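Local coordinates for protein GTPase HflX (Sulfolobus solfataricus P2, PDB 2QTF) that hydrolyses GTP, for which it is specific, and associates with the 50S ribosomal subunit, with a possible role in protein synthesis or ribosome biogenesis, at residues A5-K10 with L60-Q65; Q49-D54 with R76-K81; R69-I74 with L116-E121. All coordinates share one frame; numbering follows the deposited sequence.

Contact 1 of 3, residues A5-K10 with L60-Q65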
loop_
_atom_site.group_PDB
_atom_site.type_symbol
_atom_site.label_atom_id
_atom_site.label_comp_id
_atom_site.label_asym_id
_atom_site.label_seq_id
_atom_site.Cartn_x
_atom_site.Cartn_y
_atom_site.Cartn_z
ATOM N N ALA A 5 -1.916 -17.988 3.270
ATOM C CA ALA A 5 -1.470 -18.356 4.618
ATOM C C ALA A 5 -0.331 -17.361 4.995
ATOM O O ALA A 5 0.652 -17.279 4.238
ATOM C CB ALA A 5 -0.877 -19.850 4.620
ATOM N N LEU A 6 -0.458 -16.630 6.118
ATOM C CA LEU A 6 0.539 -15.569 6.469
ATOM C C LEU A 6 1.357 -16.019 7.701
ATOM O O LEU A 6 0.777 -16.351 8.721
ATOM C CB LEU A 6 -0.193 -14.241 6.738
ATOM C CG LEU A 6 0.624 -13.063 7.305
ATOM C CD1 LEU A 6 1.677 -12.630 6.272
ATOM C CD2 LEU A 6 -0.394 -11.906 7.734
ATOM N N PHE A 7 2.680 -16.020 7.597
ATOM C CA PHE A 7 3.556 -16.104 8.755
ATOM C C PHE A 7 4.120 -14.771 9.107
ATOM O O PHE A 7 4.790 -14.119 8.253
ATOM C CB PHE A 7 4.734 -17.060 8.442
ATOM C CG PHE A 7 4.294 -18.468 8.296
ATOM C CD1 PHE A 7 4.555 -19.387 9.313
ATOM C CD2 PHE A 7 3.499 -18.862 7.206
ATOM C CE1 PHE A 7 4.120 -20.699 9.176
ATOM C CE2 PHE A 7 3.027 -20.170 7.080
ATOM C CZ PHE A 7 3.356 -21.100 8.097
ATOM N N VAL A 8 3.915 -14.353 10.358
ATOM C CA VAL A 8 4.273 -12.986 10.781
ATOM C C VAL A 8 4.440 -12.929 12.321
ATOM O O VAL A 8 3.684 -13.603 13.020
ATOM C CB VAL A 8 3.146 -11.944 10.302
ATOM C CG1 VAL A 8 1.796 -12.248 10.917
ATOM C CG2 VAL A 8 3.512 -10.488 10.570
ATOM N N SER A 9 5.341 -12.102 12.829
ATOM C CA SER A 9 5.477 -11.920 14.310
ATOM C C SER A 9 4.251 -11.149 14.846
ATOM O O SER A 9 3.547 -10.413 14.075
ATOM C CB SER A 9 6.714 -11.077 14.559
ATOM O OG SER A 9 6.428 -9.719 14.149
ATOM N N LYS A 10 3.963 -11.218 16.163
ATOM C CA LYS A 10 2.790 -10.520 16.646
ATOM C C LYS A 10 2.981 -9.035 16.539
ATOM O O LYS A 10 2.009 -8.316 16.391
ATOM C CB LYS A 10 2.378 -10.972 18.079
ATOM C CG LYS A 10 1.503 -12.254 18.019
ATOM C CD LYS A 10 0.018 -11.847 17.988
ATOM C CE LYS A 10 -0.885 -12.914 17.490
ATOM N NZ LYS A 10 -2.245 -12.374 17.299
ATOM N N LEU A 60 1.557 -18.707 -0.244
ATOM C CA LEU A 60 2.238 -18.617 1.070
ATOM C C LEU A 60 2.909 -17.245 1.201
ATOM O O LEU A 60 3.602 -16.842 0.316
ATOM C CB LEU A 60 3.313 -19.697 1.146
ATOM C CG LEU A 60 4.243 -19.690 2.346
ATOM C CD1 LEU A 60 3.450 -19.705 3.657
ATOM C CD2 LEU A 60 5.261 -20.913 2.212
ATOM N N ILE A 61 2.639 -16.517 2.285
ATOM C CA ILE A 61 3.286 -15.240 2.469
ATOM C C ILE A 61 4.051 -15.247 3.791
ATOM O O ILE A 61 3.466 -15.546 4.828
ATOM C CB ILE A 61 2.237 -14.043 2.431
ATOM C CG1 ILE A 61 1.504 -14.066 1.064
ATOM C CG2 ILE A 61 2.969 -12.665 2.636
ATOM C CD1 ILE A 61 0.302 -13.084 1.019
ATOM N N ILE A 62 5.340 -14.940 3.722
ATOM C CA ILE A 62 6.183 -14.913 4.921
ATOM C C ILE A 62 6.630 -13.478 5.144
ATOM O O ILE A 62 7.273 -12.869 4.302
ATOM C CB ILE A 62 7.330 -15.919 4.779
ATOM C CG1 ILE A 62 6.745 -17.402 4.726
ATOM C CG2 ILE A 62 8.283 -15.740 5.966
ATOM C CD1 ILE A 62 7.752 -18.379 4.138
ATOM N N PHE A 63 6.214 -12.888 6.254
ATOM C CA PHE A 63 6.572 -11.519 6.470
ATOM C C PHE A 63 7.970 -11.389 7.055
ATOM O O PHE A 63 8.083 -10.993 8.185
ATOM C CB PHE A 63 5.493 -10.802 7.309
ATOM C CG PHE A 63 5.486 -9.302 7.111
ATOM C CD1 PHE A 63 5.059 -8.724 5.903
ATOM C CD2 PHE A 63 5.984 -8.459 8.120
ATOM C CE1 PHE A 63 5.087 -7.299 5.757
ATOM C CE2 PHE A 63 5.991 -7.060 7.999
ATOM C CZ PHE A 63 5.544 -6.473 6.834
ATOM N N GLU A 64 9.001 -11.670 6.259
ATOM C CA GLU A 64 10.409 -11.592 6.637
ATOM C C GLU A 64 11.120 -11.522 5.312
ATOM O O GLU A 64 10.511 -11.795 4.274
ATOM C CB GLU A 64 10.851 -12.927 7.293
ATOM C CG GLU A 64 11.392 -12.813 8.725
ATOM C CD GLU A 64 12.494 -11.766 8.930
ATOM O OE1 GLU A 64 12.705 -11.403 10.118
ATOM O OE2 GLU A 64 13.138 -11.294 7.944
ATOM N N GLN A 65 12.422 -11.311 5.306
ATOM C CA GLN A 65 13.135 -11.472 4.104
ATOM C C GLN A 65 13.724 -12.877 4.049
ATOM O O GLN A 65 14.569 -13.215 4.925
ATOM C CB GLN A 65 14.188 -10.354 3.978
ATOM C CG GLN A 65 14.968 -10.382 2.683
ATOM C CD GLN A 65 15.955 -9.199 2.553
ATOM O OE1 GLN A 65 15.767 -8.142 3.192
ATOM N NE2 GLN A 65 17.028 -9.389 1.731
HETATM O O HOH W 1 7.122 -10.788 11.012
#
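The O of F7 accepts the N-H of F63 at 2.7 Å, the shortest hydrogen bond between 5-10 and 60-65. It is nearly straight, 173° at the hydrogen. Strands 2-7 and 59-62 are neighbours in the parallel sheet of the N-terminal alpha/beta domain. F7 bonds I61 through its N and F63 through its O, the usual parallel ladder. Two residues earlier in each segment, I61 N gives its hydrogen to A5 O at 2.9 Å. A5, F7, L60 and I62 share one sheet face. I51 of helix 45-52 packs on the first three, and I74 of helix 68-78 meets L60 and I62. The F7 ring's CE2 lies 3.5 Å from L60 CD1. The other face carries L6 and I61, which touch at L6 CD1 and I61 CG2. On that side helix 13-22 packs on I61, V8 and F63.

Past the strands the backbones diverge. F63 is the centre of an inverse gamma turn. V8 CG2, anti to its own N, reaches over to F63 CB at 3.8 Å. Water 1 joins the two segments where direct backbone bonding stops: it accepts from S9 N at 2.9 Å and donates to F63 O at 3.0 Å.

Contact 2 of 3, residues Q49-D54 with R76-K81. With ACT (acetate ion), chain I.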
loop_
_atom_site.group_PDB
_atom_site.type_symbol
_atom_site.label_atom_id
_atom_site.label_comp_id
_atom_site.label_asym_id
_atom_site.label_seq_id
_atom_site.Cartn_x
_atom_site.Cartn_y
_atom_site.Cartn_z
ATOM N N GLN A 49 3.717 -28.936 3.850
ATOM C CA GLN A 49 2.961 -30.012 3.160
ATOM C C GLN A 49 1.499 -29.731 3.244
ATOM O O GLN A 49 0.757 -29.952 2.269
ATOM C CB GLN A 49 3.216 -31.462 3.702
ATOM C CG GLN A 49 4.683 -31.881 3.625
ATOM C CD GLN A 49 5.295 -31.681 2.285
ATOM O OE1 GLN A 49 4.744 -32.096 1.269
ATOM N NE2 GLN A 49 6.445 -31.010 2.238
ATOM N N GLN A 50 1.044 -29.210 4.344
ATOM C CA GLN A 50 -0.368 -28.910 4.429
ATOM C C GLN A 50 -0.753 -27.842 3.417
ATOM O O GLN A 50 -1.774 -27.929 2.708
ATOM C CB GLN A 50 -0.721 -28.303 5.820
ATOM C CG GLN A 50 -1.046 -29.280 6.852
ATOM C CD GLN A 50 -0.878 -28.726 8.238
ATOM O OE1 GLN A 50 -1.277 -27.608 8.504
ATOM N NE2 GLN A 50 -0.241 -29.514 9.134
ATOM N N ILE A 51 0.020 -26.773 3.409
ATOM C CA ILE A 51 -0.234 -25.634 2.416
ATOM C C ILE A 51 -0.069 -26.072 1.006
ATOM O O ILE A 51 -0.948 -25.759 0.174
ATOM C CB ILE A 51 0.735 -24.497 2.717
ATOM C CG1 ILE A 51 0.349 -23.935 4.102
ATOM C CG2 ILE A 51 0.779 -23.395 1.522
ATOM C CD1 ILE A 51 1.505 -23.148 4.786
ATOM N N LYS A 52 0.945 -26.886 0.701
ATOM C CA LYS A 52 1.089 -27.439 -0.666
ATOM C C LYS A 52 -0.213 -28.098 -1.123
ATOM O O LYS A 52 -0.640 -27.914 -2.272
ATOM C CB LYS A 52 2.202 -28.517 -0.693
ATOM C CG LYS A 52 2.335 -29.303 -2.002
ATOM C CD LYS A 52 3.087 -30.669 -1.743
ATOM C CE LYS A 52 4.574 -30.502 -1.416
ATOM N NZ LYS A 52 5.380 -31.863 -1.330
ATOM N N ASN A 53 -0.870 -28.842 -0.236
ATOM C CA ASN A 53 -2.009 -29.711 -0.641
ATOM C C ASN A 53 -3.377 -29.112 -0.392
ATOM O O ASN A 53 -4.379 -29.769 -0.571
ATOM C CB ASN A 53 -1.921 -31.099 0.094
ATOM C CG ASN A 53 -0.786 -31.961 -0.450
ATOM O OD1 ASN A 53 -0.552 -31.919 -1.628
ATOM N ND2 ASN A 53 0.002 -32.595 0.424
ATOM N N ASP A 54 -3.429 -27.897 0.106
ATOM C CA ASP A 54 -4.656 -27.309 0.497
ATOM C C ASP A 54 -5.194 -26.411 -0.645
ATOM O O ASP A 54 -4.695 -25.314 -0.914
ATOM C CB ASP A 54 -4.512 -26.544 1.811
ATOM C CG ASP A 54 -5.869 -25.988 2.316
ATOM O OD1 ASP A 54 -6.880 -25.936 1.564
ATOM O OD2 ASP A 54 -5.901 -25.616 3.469
ATOM N N ARG A 76 9.993 -25.184 -4.865
ATOM C CA ARG A 76 9.921 -26.626 -5.323
ATOM C C ARG A 76 8.765 -27.375 -4.680
ATOM O O ARG A 76 7.925 -27.900 -5.389
ATOM C CB ARG A 76 11.251 -27.371 -5.055
ATOM C CG ARG A 76 11.146 -28.891 -5.557
ATOM C CD ARG A 76 12.396 -29.684 -4.999
ATOM N NE ARG A 76 12.405 -29.726 -3.529
ATOM C CZ ARG A 76 13.300 -29.132 -2.759
ATOM N NH1 ARG A 76 14.294 -28.389 -3.256
ATOM N NH2 ARG A 76 13.185 -29.271 -1.482
ATOM N N GLU A 77 8.632 -27.308 -3.365
ATOM C CA GLU A 77 7.607 -28.034 -2.684
ATOM C C GLU A 77 6.225 -27.582 -3.099
ATOM O O GLU A 77 5.309 -28.397 -3.163
ATOM C CB GLU A 77 7.710 -27.749 -1.193
ATOM C CG GLU A 77 8.936 -28.287 -0.571
ATOM C CD GLU A 77 9.173 -29.777 -0.951
ATOM O OE1 GLU A 77 8.243 -30.629 -0.747
ATOM O OE2 GLU A 77 10.267 -30.030 -1.549
ATOM N N LEU A 78 6.072 -26.272 -3.387
ATOM C CA LEU A 78 4.744 -25.676 -3.563
ATOM C C LEU A 78 4.247 -26.007 -4.913
ATOM O O LEU A 78 3.059 -25.813 -5.165
ATOM C CB LEU A 78 4.749 -24.155 -3.336
ATOM C CG LEU A 78 4.805 -23.827 -1.843
ATOM C CD1 LEU A 78 4.690 -22.311 -1.614
ATOM C CD2 LEU A 78 3.755 -24.557 -1.047
ATOM N N LYS A 79 5.150 -26.479 -5.775
ATOM C CA LYS A 79 4.789 -27.010 -7.113
ATOM C C LYS A 79 3.805 -26.081 -7.825
ATOM O O LYS A 79 2.642 -26.401 -7.903
ATOM C CB LYS A 79 4.093 -28.356 -6.983
ATOM C CG LYS A 79 5.066 -29.524 -6.830
ATOM C CD LYS A 79 4.779 -30.642 -7.890
ATOM C CE LYS A 79 3.329 -31.159 -7.794
ATOM N NZ LYS A 79 2.658 -31.479 -9.124
ATOM N N GLY A 80 4.219 -24.898 -8.217
ATOM C CA GLY A 80 3.202 -24.053 -8.772
ATOM C C GLY A 80 2.769 -22.879 -7.907
ATOM O O GLY A 80 2.994 -21.724 -8.359
ATOM N N LYS A 81 2.212 -23.147 -6.694
ATOM C CA LYS A 81 1.745 -22.113 -5.773
ATOM C C LYS A 81 2.883 -21.127 -5.386
ATOM O O LYS A 81 4.061 -21.502 -5.111
ATOM C CB LYS A 81 1.173 -22.691 -4.414
ATOM C CG LYS A 81 -0.080 -23.538 -4.491
ATOM C CD LYS A 81 -0.625 -23.873 -3.100
ATOM C CE LYS A 81 -1.689 -24.829 -3.288
ATOM N NZ LYS A 81 -2.489 -25.098 -2.050
HETATM C C ACT I . -0.350 -28.599 12.293
HETATM O O ACT I . 0.032 -28.728 13.366
HETATM O OXT ACT I . 0.542 -28.674 11.175
HETATM C CH3 ACT I . -1.757 -28.383 12.594
HETATM O O HOH W 2 0.662 -27.086 -4.718
HETATM O O HOH W 3 -3.525 -27.419 -3.576
#
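K81 NZ bonds I51 O at 2.8 Å, reaching from just beyond helix 68-78 to the C-terminal end of helix 45-52. These are two helices on one face of the parallel sheet in the N-terminal alpha/beta domain, and the contact joins their C-terminal ends.

The first group of bonds is made by an ammonium on backbone carbonyls. The K81 chain is extended beyond CG, which carries NZ across to the helix end. NZ lies nearly in line with the C=O of I51, at 168°, and bonds K52 O weakly. I57 O is a further acceptor outside the segments. I51 O also takes the N-H of D54, so two donors share it. The positive charge at this helix end probably offsets the negative end of the helix dipole.

Water-mediated links come next. Water 2 donates to both K52 O and L78 O. Water 3 donates to K52 O and accepts from K81 NZ.

The charged side chains form a network. K52 NZ makes a salt bridge with E77 OE1 at 3.2 Å and bonds Q49 OE1 at 2.7 Å, in the amide plane on a lone pair. A bend at chi3, -70°, turns the K52 amine toward these oxygens. A methionine in place of K52 would probably leave E77 OE1 without its cross-helix cation and Q49 OE1 without this donor. R76 NE holds the other carboxylate oxygen, OE2 of E77.

Apolar packing lies on the sheet side. L60 of strand 59-62 lies against both I51 and L78, and I51 CG2 stands 4.1 Å from L78 CD2.

Contact 3 of 3, residues R69-I74 with L116-E121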
loop_
_atom_site.group_PDB
_atom_site.type_symbol
_atom_site.label_atom_id
_atom_site.label_comp_id
_atom_site.label_asym_id
_atom_site.label_seq_id
_atom_site.Cartn_x
_atom_site.Cartn_y
_atom_site.Cartn_z
ATOM N N ARG A 69 18.198 -19.849 -0.441
ATOM C CA ARG A 69 18.022 -21.314 -0.406
ATOM C C ARG A 69 16.573 -21.617 0.091
ATOM O O ARG A 69 15.973 -22.604 -0.321
ATOM C CB ARG A 69 19.087 -21.954 0.491
ATOM C CG ARG A 69 18.846 -21.610 1.952
ATOM C CD ARG A 69 19.621 -22.568 2.955
ATOM N NE ARG A 69 19.602 -21.998 4.310
ATOM C CZ ARG A 69 20.325 -20.952 4.703
ATOM N NH1 ARG A 69 21.156 -20.331 3.845
ATOM N NH2 ARG A 69 20.209 -20.540 5.966
ATOM N N HIS A 70 16.013 -20.729 0.930
ATOM C CA HIS A 70 14.604 -20.871 1.284
ATOM C C HIS A 70 13.670 -20.737 0.100
ATOM O O HIS A 70 12.767 -21.573 -0.098
ATOM C CB HIS A 70 14.168 -19.869 2.309
ATOM C CG HIS A 70 14.894 -19.965 3.594
ATOM N ND1 HIS A 70 15.268 -21.167 4.161
ATOM C CD2 HIS A 70 15.264 -19.015 4.454
ATOM C CE1 HIS A 70 15.826 -20.947 5.330
ATOM N NE2 HIS A 70 15.853 -19.651 5.526
ATOM N N PHE A 71 13.842 -19.692 -0.703
ATOM C CA PHE A 71 13.022 -19.656 -1.941
ATOM C C PHE A 71 13.138 -20.917 -2.792
ATOM O O PHE A 71 12.143 -21.391 -3.371
ATOM C CB PHE A 71 13.376 -18.467 -2.836
ATOM C CG PHE A 71 12.682 -17.185 -2.432
ATOM C CD1 PHE A 71 11.325 -16.989 -2.711
ATOM C CD2 PHE A 71 13.404 -16.177 -1.785
ATOM C CE1 PHE A 71 10.686 -15.784 -2.327
ATOM C CE2 PHE A 71 12.761 -14.961 -1.380
ATOM C CZ PHE A 71 11.410 -14.801 -1.611
ATOM N N ILE A 72 14.364 -21.387 -3.021
ATOM C CA ILE A 72 14.525 -22.533 -3.891
ATOM C C ILE A 72 13.732 -23.722 -3.383
ATOM O O ILE A 72 12.997 -24.354 -4.176
ATOM C CB ILE A 72 16.040 -22.948 -4.072
ATOM C CG1 ILE A 72 16.731 -21.904 -5.002
ATOM C CG2 ILE A 72 16.173 -24.426 -4.750
ATOM C CD1 ILE A 72 18.178 -21.550 -4.572
ATOM N N ASN A 73 13.828 -23.992 -2.076
ATOM C CA ASN A 73 13.254 -25.174 -1.464
ATOM C C ASN A 73 11.732 -25.023 -1.320
ATOM O O ASN A 73 11.023 -25.925 -1.732
ATOM C CB ASN A 73 13.876 -25.372 -0.106
ATOM C CG ASN A 73 15.298 -25.923 -0.218
ATOM O OD1 ASN A 73 16.230 -25.457 0.433
ATOM N ND2 ASN A 73 15.465 -26.807 -1.140
ATOM N N ILE A 74 11.248 -23.854 -0.831
ATOM C CA ILE A 74 9.770 -23.582 -0.780
ATOM C C ILE A 74 9.100 -23.651 -2.155
ATOM O O ILE A 74 8.057 -24.292 -2.271
ATOM C CB ILE A 74 9.467 -22.260 -0.095
ATOM C CG1 ILE A 74 10.129 -22.275 1.301
ATOM C CG2 ILE A 74 7.997 -21.921 -0.161
ATOM C CD1 ILE A 74 9.958 -20.894 2.036
ATOM N N LEU A 116 18.152 -12.519 -8.885
ATOM C CA LEU A 116 19.560 -12.926 -9.182
ATOM C C LEU A 116 20.265 -13.814 -8.116
ATOM O O LEU A 116 20.888 -14.790 -8.496
ATOM C CB LEU A 116 20.450 -11.684 -9.387
ATOM C CG LEU A 116 20.476 -11.050 -10.784
ATOM C CD1 LEU A 116 21.535 -9.897 -10.835
ATOM C CD2 LEU A 116 20.830 -12.162 -11.851
ATOM N N PRO A 117 20.207 -13.436 -6.823
ATOM C CA PRO A 117 20.810 -14.274 -5.737
ATOM C C PRO A 117 20.146 -15.628 -5.654
ATOM O O PRO A 117 20.802 -16.631 -5.343
ATOM C CB PRO A 117 20.562 -13.473 -4.469
ATOM C CG PRO A 117 20.143 -12.080 -4.935
ATOM C CD PRO A 117 19.565 -12.222 -6.271
ATOM N N ILE A 118 18.854 -15.713 -6.020
ATOM C CA ILE A 118 18.222 -17.033 -6.101
ATOM C C ILE A 118 18.777 -17.905 -7.268
ATOM O O ILE A 118 19.115 -19.102 -7.087
ATOM C CB ILE A 118 16.645 -16.916 -6.236
ATOM C CG1 ILE A 118 16.140 -16.029 -5.083
ATOM C CG2 ILE A 118 16.060 -18.295 -6.205
ATOM C CD1 ILE A 118 14.654 -15.670 -5.176
ATOM N N ILE A 119 18.873 -17.342 -8.445
ATOM C CA ILE A 119 19.406 -18.081 -9.574
ATOM C C ILE A 119 20.879 -18.535 -9.288
ATOM O O ILE A 119 21.270 -19.669 -9.591
ATOM C CB ILE A 119 19.450 -17.189 -10.820
ATOM C CG1 ILE A 119 18.017 -16.767 -11.273
ATOM C CG2 ILE A 119 20.147 -17.943 -11.967
ATOM C CD1 ILE A 119 18.064 -15.576 -12.278
ATOM N N LYS A 120 21.671 -17.629 -8.742
ATOM C CA LYS A 120 23.071 -17.902 -8.422
ATOM C C LYS A 120 23.177 -19.062 -7.445
ATOM O O LYS A 120 24.045 -19.936 -7.621
ATOM C CB LYS A 120 23.755 -16.649 -7.859
ATOM C CG LYS A 120 24.003 -15.532 -8.930
ATOM C CD LYS A 120 24.733 -14.252 -8.436
ATOM C CE LYS A 120 24.867 -13.227 -9.569
ATOM N NZ LYS A 120 25.307 -11.883 -9.036
ATOM N N GLU A 121 22.309 -19.115 -6.436
ATOM C CA GLU A 121 22.184 -20.312 -5.575
ATOM C C GLU A 121 21.650 -21.589 -6.242
ATOM O O GLU A 121 21.831 -22.684 -5.721
ATOM C CB GLU A 121 21.306 -19.997 -4.363
ATOM C CG GLU A 121 22.108 -19.404 -3.262
ATOM C CD GLU A 121 22.895 -20.505 -2.582
ATOM O OE1 GLU A 121 22.248 -21.466 -2.086
ATOM O OE2 GLU A 121 24.147 -20.435 -2.610
#
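I118 CD1 presses against the ring of F71, 3.6 Å from CD2 and 3.7 Å from CG. This is the buried part of the contact. The methyl comes at the ring obliquely, and the two side chains cross at a slant. I118 CG1 is anti to the carbonyl carbon (chi1 -53°), and its chain runs out extended, which carries CD1 to the ring. F71 also touches V83 of strand 82-84, so the tight side of the contact continues toward the sheet.

The other methyl branch of I118 serves a second neighbour. Its CG2 lies 3.9 Å from I72 CG1, and these two isoleucines slide past each other in opposite directions. I118 therefore faces both F71 and I72, which are consecutive on helix 68-78. I72 CD1 marks the outer limit of the close packing. It lies 3.6 Å from I118 O and reaches E121 CB at 3.5 Å, where the I72 and E121 side chains cross at about a right angle.

Here two helices cross: 69-74 and 116-121 meet at -71°, with axes 9.2 Å apart at their closest approach. The packing joins a helix beside the N-terminal parallel sheet to the long helix 101-121, whose 116-121 segment falls in the middle region of the protein. P117 kinks the latter helix, because its N has no hydrogen to give to the turn before.

The loose side, toward solvent, begins at the carboxylate of E121. E121 is exposed and bends at chi2, -76°. Its OE1 comes only to 4.1 Å from R69 CB. The charged ends do not meet: R69 NH1 stays 6.1 Å from E121 OE1. The R69 guanidinium instead directs its NE to V39 O.

The three contacts lie on the same side of the chain's centre, with their centres 16 to 18 Å apart. Contact 1 is inside the four-stranded parallel sheet. Contact 2 joins helices 45-52 and 68-78, and contact 3 packs helix 68-78 on helix 101-121. Contacts 2 and 3 thus share helix 68-78. Along the chain, contacts 1 and 2 interleave, as do contacts 2 and 3, whereas contact 1 closes before contact 3 opens. The L60 side chain touches I51 and L78 of contact 2, and I74, which lies in 69-74 but takes no part in the crossing. Sheet, covering helices and a helix of the middle region are packed in succession, apart from the six-stranded sheet of the GTPase domain.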